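Membrane-bound lytic murein transglycosylase (Agrobacterium tumefaciens, PDB 2PNW) probably cleaves the glycan strands of bacterial peptidoglycan without hydrolysis, forming 1,6-anhydromuramic acid ends, as lytic transglycosylases of the MltA family do. Local coordinates at residues S83-R87 with A367-R371; G138-Y143 with G152-F156. One frame throughout, in Å; residues are numbered along the deposited sequence.

Contact 1 of 2, residues S83-R87 with A367-R371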
loop_
_atom_site.group_PDB
_atom_site.type_symbol
_atom_site.label_atom_id
_atom_site.label_comp_id
_atom_site.label_asym_id
_atom_site.label_seq_id
_atom_site.Cartn_x
_atom_site.Cartn_y
_atom_site.Cartn_z
ATOM N N SER A 83 -25.351 -2.738 3.260
ATOM C CA SER A 83 -24.463 -1.724 3.816
ATOM C C SER A 83 -25.089 -0.330 3.752
ATOM O O SER A 83 -26.061 -0.099 3.014
ATOM C CB SER A 83 -23.114 -1.746 3.098
ATOM O OG SER A 83 -23.229 -1.276 1.757
ATOM N N VAL A 84 -24.526 0.593 4.526
ATOM C CA VAL A 84 -24.989 1.981 4.557
ATOM C C VAL A 84 -23.806 2.904 4.285
ATOM O O VAL A 84 -22.792 2.800 4.975
ATOM C CB VAL A 84 -25.583 2.326 5.932
ATOM C CG1 VAL A 84 -26.048 3.800 5.969
ATOM C CG2 VAL A 84 -26.725 1.374 6.287
ATOM N N PRO A 85 -23.931 3.819 3.291
ATOM C CA PRO A 85 -22.825 4.699 2.915
ATOM C C PRO A 85 -22.762 5.984 3.748
ATOM O O PRO A 85 -23.811 6.578 4.095
ATOM C CB PRO A 85 -23.129 5.049 1.455
ATOM C CG PRO A 85 -24.628 4.872 1.298
ATOM C CD PRO A 85 -25.146 4.093 2.493
ATOM N N PHE A 86 -21.537 6.413 4.033
ATOM C CA PHE A 86 -21.267 7.623 4.812
ATOM C C PHE A 86 -20.158 8.412 4.121
ATOM O O PHE A 86 -19.118 7.845 3.775
ATOM C CB PHE A 86 -20.771 7.254 6.210
ATOM C CG PHE A 86 -21.804 6.616 7.083
ATOM C CD1 PHE A 86 -22.443 7.358 8.067
ATOM C CD2 PHE A 86 -22.132 5.276 6.939
ATOM C CE1 PHE A 86 -23.395 6.774 8.893
ATOM C CE2 PHE A 86 -23.093 4.684 7.754
ATOM C CZ PHE A 86 -23.722 5.442 8.740
ATOM N N ARG A 87 -20.382 9.705 3.915
ATOM C CA ARG A 87 -19.343 10.595 3.404
ATOM C C ARG A 87 -18.332 10.839 4.511
ATOM O O ARG A 87 -18.707 11.151 5.643
ATOM C CB ARG A 87 -19.947 11.935 2.956
ATOM C CG ARG A 87 -18.968 12.870 2.249
ATOM C CD ARG A 87 -19.634 14.222 1.885
ATOM N NE ARG A 87 -20.485 14.081 0.697
ATOM C CZ ARG A 87 -21.813 14.131 0.719
ATOM N NH1 ARG A 87 -22.453 14.355 1.866
ATOM N NH2 ARG A 87 -22.503 13.969 -0.409
ATOM N N ALA A 367 -23.608 0.177 11.331
ATOM C CA ALA A 367 -23.942 1.518 10.880
ATOM C C ALA A 367 -24.800 2.304 11.883
ATOM O O ALA A 367 -24.689 3.530 11.978
ATOM C CB ALA A 367 -24.630 1.452 9.514
ATOM N N GLU A 368 -25.642 1.603 12.638
ATOM C CA GLU A 368 -26.597 2.282 13.524
ATOM C C GLU A 368 -25.978 3.283 14.486
ATOM O O GLU A 368 -26.457 4.410 14.601
ATOM C CB GLU A 368 -27.484 1.279 14.269
ATOM C CG GLU A 368 -28.767 0.933 13.510
ATOM C CD GLU A 368 -29.766 2.094 13.421
ATOM O OE1 GLU A 368 -29.671 3.063 14.220
ATOM O OE2 GLU A 368 -30.666 2.027 12.546
ATOM N N ARG A 369 -24.897 2.898 15.157
ATOM C CA ARG A 369 -24.238 3.824 16.080
ATOM C C ARG A 369 -23.622 5.064 15.423
ATOM O O ARG A 369 -23.315 6.033 16.115
ATOM C CB ARG A 369 -23.193 3.100 16.938
ATOM C CG ARG A 369 -21.915 2.677 16.207
ATOM C CD ARG A 369 -20.993 1.984 17.212
ATOM N NE ARG A 369 -19.765 1.436 16.629
ATOM C CZ ARG A 369 -19.684 0.246 16.042
ATOM N NH1 ARG A 369 -18.521 -0.175 15.549
ATOM N NH2 ARG A 369 -20.763 -0.517 15.938
ATOM N N TYR A 370 -23.416 5.038 14.106
ATOM C CA TYR A 370 -22.914 6.220 13.400
ATOM C C TYR A 370 -24.053 7.112 12.908
ATOM O O TYR A 370 -23.836 8.280 12.597
ATOM C CB TYR A 370 -21.989 5.827 12.235
ATOM C CG TYR A 370 -20.779 5.075 12.727
ATOM C CD1 TYR A 370 -19.615 5.754 13.108
ATOM C CD2 TYR A 370 -20.812 3.686 12.870
ATOM C CE1 TYR A 370 -18.500 5.049 13.602
ATOM C CE2 TYR A 370 -19.695 2.981 13.352
ATOM C CZ TYR A 370 -18.564 3.662 13.712
ATOM O OH TYR A 370 -17.489 2.966 14.199
ATOM N N ARG A 371 -25.249 6.532 12.822
ATOM C CA ARG A 371 -26.469 7.252 12.442
ATOM C C ARG A 371 -26.966 8.109 13.607
ATOM O O ARG A 371 -27.000 9.346 13.516
ATOM C CB ARG A 371 -27.564 6.266 12.047
ATOM C CG ARG A 371 -27.287 5.492 10.787
ATOM C CD ARG A 371 -28.352 4.424 10.551
ATOM N NE ARG A 371 -28.910 4.537 9.210
ATOM C CZ ARG A 371 -29.437 3.534 8.513
ATOM N NH1 ARG A 371 -29.474 2.295 9.002
ATOM N NH2 ARG A 371 -29.923 3.777 7.306
#
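Val84 and Phe86, two positions apart on one strand, both face the turn 367-371 and meet it mainly through carbon. CB of Val84 lies 3.8 Å from CB of Ala367, and its CG2 touches the same methyl group, whose small size lets the turn settle close to the strand. The Phe86 ring inserts its far end beside this: CE1 comes within 3.7 Å of Tyr370 CB, while CE2 packs against Ala367 CB. Arg371 CG lies near the plane of the Phe86 ring at its edge, 4.1 Å from CZ.

A second kind of contact sets a flat cation against a methyl of the branched valine. Arg371 bends at its third torsion (chi3 128°), and Val84 CG2 lies over one face of the guanidinium, toward its rim, 4.0 Å from Arg371 NH1. Valine, with no polar group to offer, meets only a face, and NH2 makes a salt bridge with Glu11.

Backbone bonds shape the turn itself: Ala367 O accepts from Tyr370 N at 2.9 Å and from Arg371 N. Tyr370 carries its hydroxyl away to Leu50 O.

No hydrogen bond crosses the contact. The arrangement is a largely apolar seam, closed at one side by the arginine, where the end of the modelled chain, just past helix 364-367, folds back over strand 83-89, itself paired antiparallel with strand 353-363 of the 3D domain, which is related to double-psi beta-barrels.

Contact 2 of 2, residues G138-Y143 with G152-F156; sequences GFDPSY and GISYF
Tyr155 lays its ring on that of Phe139 in an offset stack, centroids 4.2 Å apart and planes 10° from parallel. The two side chains run in opposite directions, and CE1 of Phe139 sits over the centre of the tyrosine ring. Tyr143 meets the same residue quite differently: the CD1-CE1 edge of Tyr155 points at the face of Tyr143 in a T-shaped pair, with planes at 73° and CD1 of Tyr155 3.5 Å from CE2 of Tyr143. Tyr155 therefore gives a face to one aromatic neighbour and an edge to the other. Ile153 CG2 adds an aliphatic contact at CZ of Phe139, 4.1 Å away.

The phenol end is held by a polar bond. Asp140 N donates to Tyr155 OH over 2.9 Å, fairly straight at 159°, and a water close to the hydroxyl gives a weak, long bond to Gly138 O. Tyrosine suits this place because its ring can stack while its oxygen reaches the backbone just after Phe139.

That backbone is shaped in turn by Asp140. Its carboxylate turns back toward Ser142, and OD1 takes up Ser142 N at 2.9 Å, an Asx turn, together with Ser142 OG at 2.6 Å, both from one face of its plane. A type I turn from Asp140 to Tyr143 brings Tyr143 round to Tyr155, and Tyr143 OH is tied to His212 ND1. Beyond, Ser154 OG bonds to Asp149.

The chemistry implies an aromatic cluster fixed in direction: the N-H bond to the hydroxyl of Tyr155, with the edge contact to Tyr143, probably limits how far the stacked ring can slide.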
loop_
_atom_site.group_PDB
_atom_site.type_symbol
_atom_site.label_atom_id
_atom_site.label_comp_id
_atom_site.label_asym_id
_atom_site.label_seq_id
_atom_site.Cartn_x
_atom_site.Cartn_y
_atom_site.Cartn_z
ATOM N N GLY A 138 14.371 4.169 27.185
ATOM C CA GLY A 138 14.703 5.300 26.308
ATOM C C GLY A 138 14.503 5.082 24.816
ATOM O O GLY A 138 14.653 6.018 24.019
ATOM N N PHE A 139 14.133 3.862 24.427
ATOM C CA PHE A 139 13.871 3.551 22.994
ATOM C C PHE A 139 12.662 4.326 22.509
ATOM O O PHE A 139 11.691 4.502 23.243
ATOM C CB PHE A 139 13.604 2.033 22.833
ATOM C CG PHE A 139 14.056 1.447 21.522
ATOM C CD1 PHE A 139 15.423 1.323 21.239
ATOM C CD2 PHE A 139 13.136 0.968 20.599
ATOM C CE1 PHE A 139 15.863 0.727 20.028
ATOM C CE2 PHE A 139 13.570 0.362 19.393
ATOM C CZ PHE A 139 14.936 0.254 19.114
ATOM N N ASP A 140 12.727 4.833 21.271
ATOM C CA ASP A 140 11.636 5.589 20.674
ATOM C C ASP A 140 10.380 4.709 20.579
ATOM O O ASP A 140 10.391 3.699 19.871
ATOM C CB ASP A 140 12.092 6.057 19.281
ATOM C CG ASP A 140 11.071 6.896 18.567
ATOM O OD1 ASP A 140 9.858 6.833 18.857
ATOM O OD2 ASP A 140 11.479 7.609 17.629
ATOM N N PRO A 141 9.302 5.046 21.322
ATOM C CA PRO A 141 8.152 4.122 21.334
ATOM C C PRO A 141 7.384 4.019 19.995
ATOM O O PRO A 141 6.526 3.152 19.848
ATOM C CB PRO A 141 7.261 4.687 22.451
ATOM C CG PRO A 141 7.583 6.200 22.427
ATOM C CD PRO A 141 9.075 6.212 22.204
ATOM N N SER A 142 7.705 4.865 19.021
ATOM C CA SER A 142 7.151 4.720 17.687
ATOM C C SER A 142 7.860 3.638 16.858
ATOM O O SER A 142 7.353 3.288 15.823
ATOM C CB SER A 142 7.119 6.057 16.918
ATOM O OG SER A 142 8.446 6.529 16.675
ATOM N N TYR A 143 9.011 3.118 17.295
ATOM C CA TYR A 143 9.729 2.097 16.518
ATOM C C TYR A 143 9.087 0.711 16.727
ATOM O O TYR A 143 8.903 0.277 17.872
ATOM C CB TYR A 143 11.202 2.029 16.945
ATOM C CG TYR A 143 12.083 2.934 16.108
ATOM C CD1 TYR A 143 11.837 4.306 16.057
ATOM C CD2 TYR A 143 13.140 2.416 15.345
ATOM C CE1 TYR A 143 12.634 5.162 15.259
ATOM C CE2 TYR A 143 13.957 3.277 14.547
ATOM C CZ TYR A 143 13.691 4.645 14.533
ATOM O OH TYR A 143 14.475 5.508 13.766
ATOM N N GLY A 152 21.414 -6.411 24.461
ATOM C CA GLY A 152 19.984 -6.137 24.539
ATOM C C GLY A 152 19.420 -5.753 23.175
ATOM O O GLY A 152 19.572 -6.498 22.207
ATOM N N ILE A 153 18.770 -4.606 23.076
ATOM C CA ILE A 153 18.220 -4.176 21.791
ATOM C C ILE A 153 18.751 -2.794 21.463
ATOM O O ILE A 153 18.848 -1.954 22.366
ATOM C CB ILE A 153 16.698 -4.180 21.814
ATOM C CG1 ILE A 153 16.199 -5.649 21.742
ATOM C CG2 ILE A 153 16.097 -3.338 20.677
ATOM C CD1 ILE A 153 14.733 -5.768 21.649
ATOM N N SER A 154 19.090 -2.582 20.193
ATOM C CA SER A 154 19.535 -1.269 19.727
ATOM C C SER A 154 18.797 -0.902 18.425
ATOM O O SER A 154 17.986 -1.691 17.919
ATOM C CB SER A 154 21.058 -1.266 19.595
ATOM O OG SER A 154 21.495 -2.176 18.605
ATOM N N TYR A 155 19.030 0.290 17.887
ATOM C CA TYR A 155 18.410 0.641 16.604
ATOM C C TYR A 155 19.055 -0.153 15.456
ATOM O O TYR A 155 20.290 -0.318 15.428
ATOM C CB TYR A 155 18.536 2.165 16.356
ATOM C CG TYR A 155 17.655 2.958 17.293
ATOM C CD1 TYR A 155 16.268 2.961 17.138
ATOM C CD2 TYR A 155 18.215 3.656 18.374
ATOM C CE1 TYR A 155 15.445 3.669 18.020
ATOM C CE2 TYR A 155 17.409 4.357 19.270
ATOM C CZ TYR A 155 16.033 4.349 19.079
ATOM O OH TYR A 155 15.245 5.050 19.923
ATOM N N PHE A 156 18.237 -0.601 14.499
ATOM C CA PHE A 156 18.767 -1.315 13.349
ATOM C C PHE A 156 19.428 -0.278 12.426
ATOM O O PHE A 156 18.973 0.874 12.380
ATOM C CB PHE A 156 17.656 -2.094 12.626
ATOM C CG PHE A 156 18.191 -3.147 11.713
ATOM C CD1 PHE A 156 18.535 -4.410 12.203
ATOM C CD2 PHE A 156 18.448 -2.844 10.362
ATOM C CE1 PHE A 156 19.076 -5.386 11.331
ATOM C CE2 PHE A 156 18.993 -3.799 9.510
ATOM C CZ PHE A 156 19.297 -5.062 9.995
HETATM O O HOH W 1 16.294 6.963 21.227
#

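How the contacts relate
Contact 1 is largely buried, whereas contact 2 lies at the surface; their centres are 40 Å apart and they do not touch. Along the chain, contact 2 is nested within the long loop that contact 1 closes. They hold different elements: contact 1 joins strand 83-89 to the C-terminal end of the modelled chain, while contact 2 ties a loop to the edge strand of a small three-stranded sheet, and the residue that follows it, within the MltA-specific insert. The chemistry follows the setting. Contact 1 relies on mixed aliphatic and aromatic packing, with no hydrogen bond across it and its arginine also turned to Glu11 outside; contact 2 combines ring-on-ring geometry with a hydrogen bond across the interface and a nearby water.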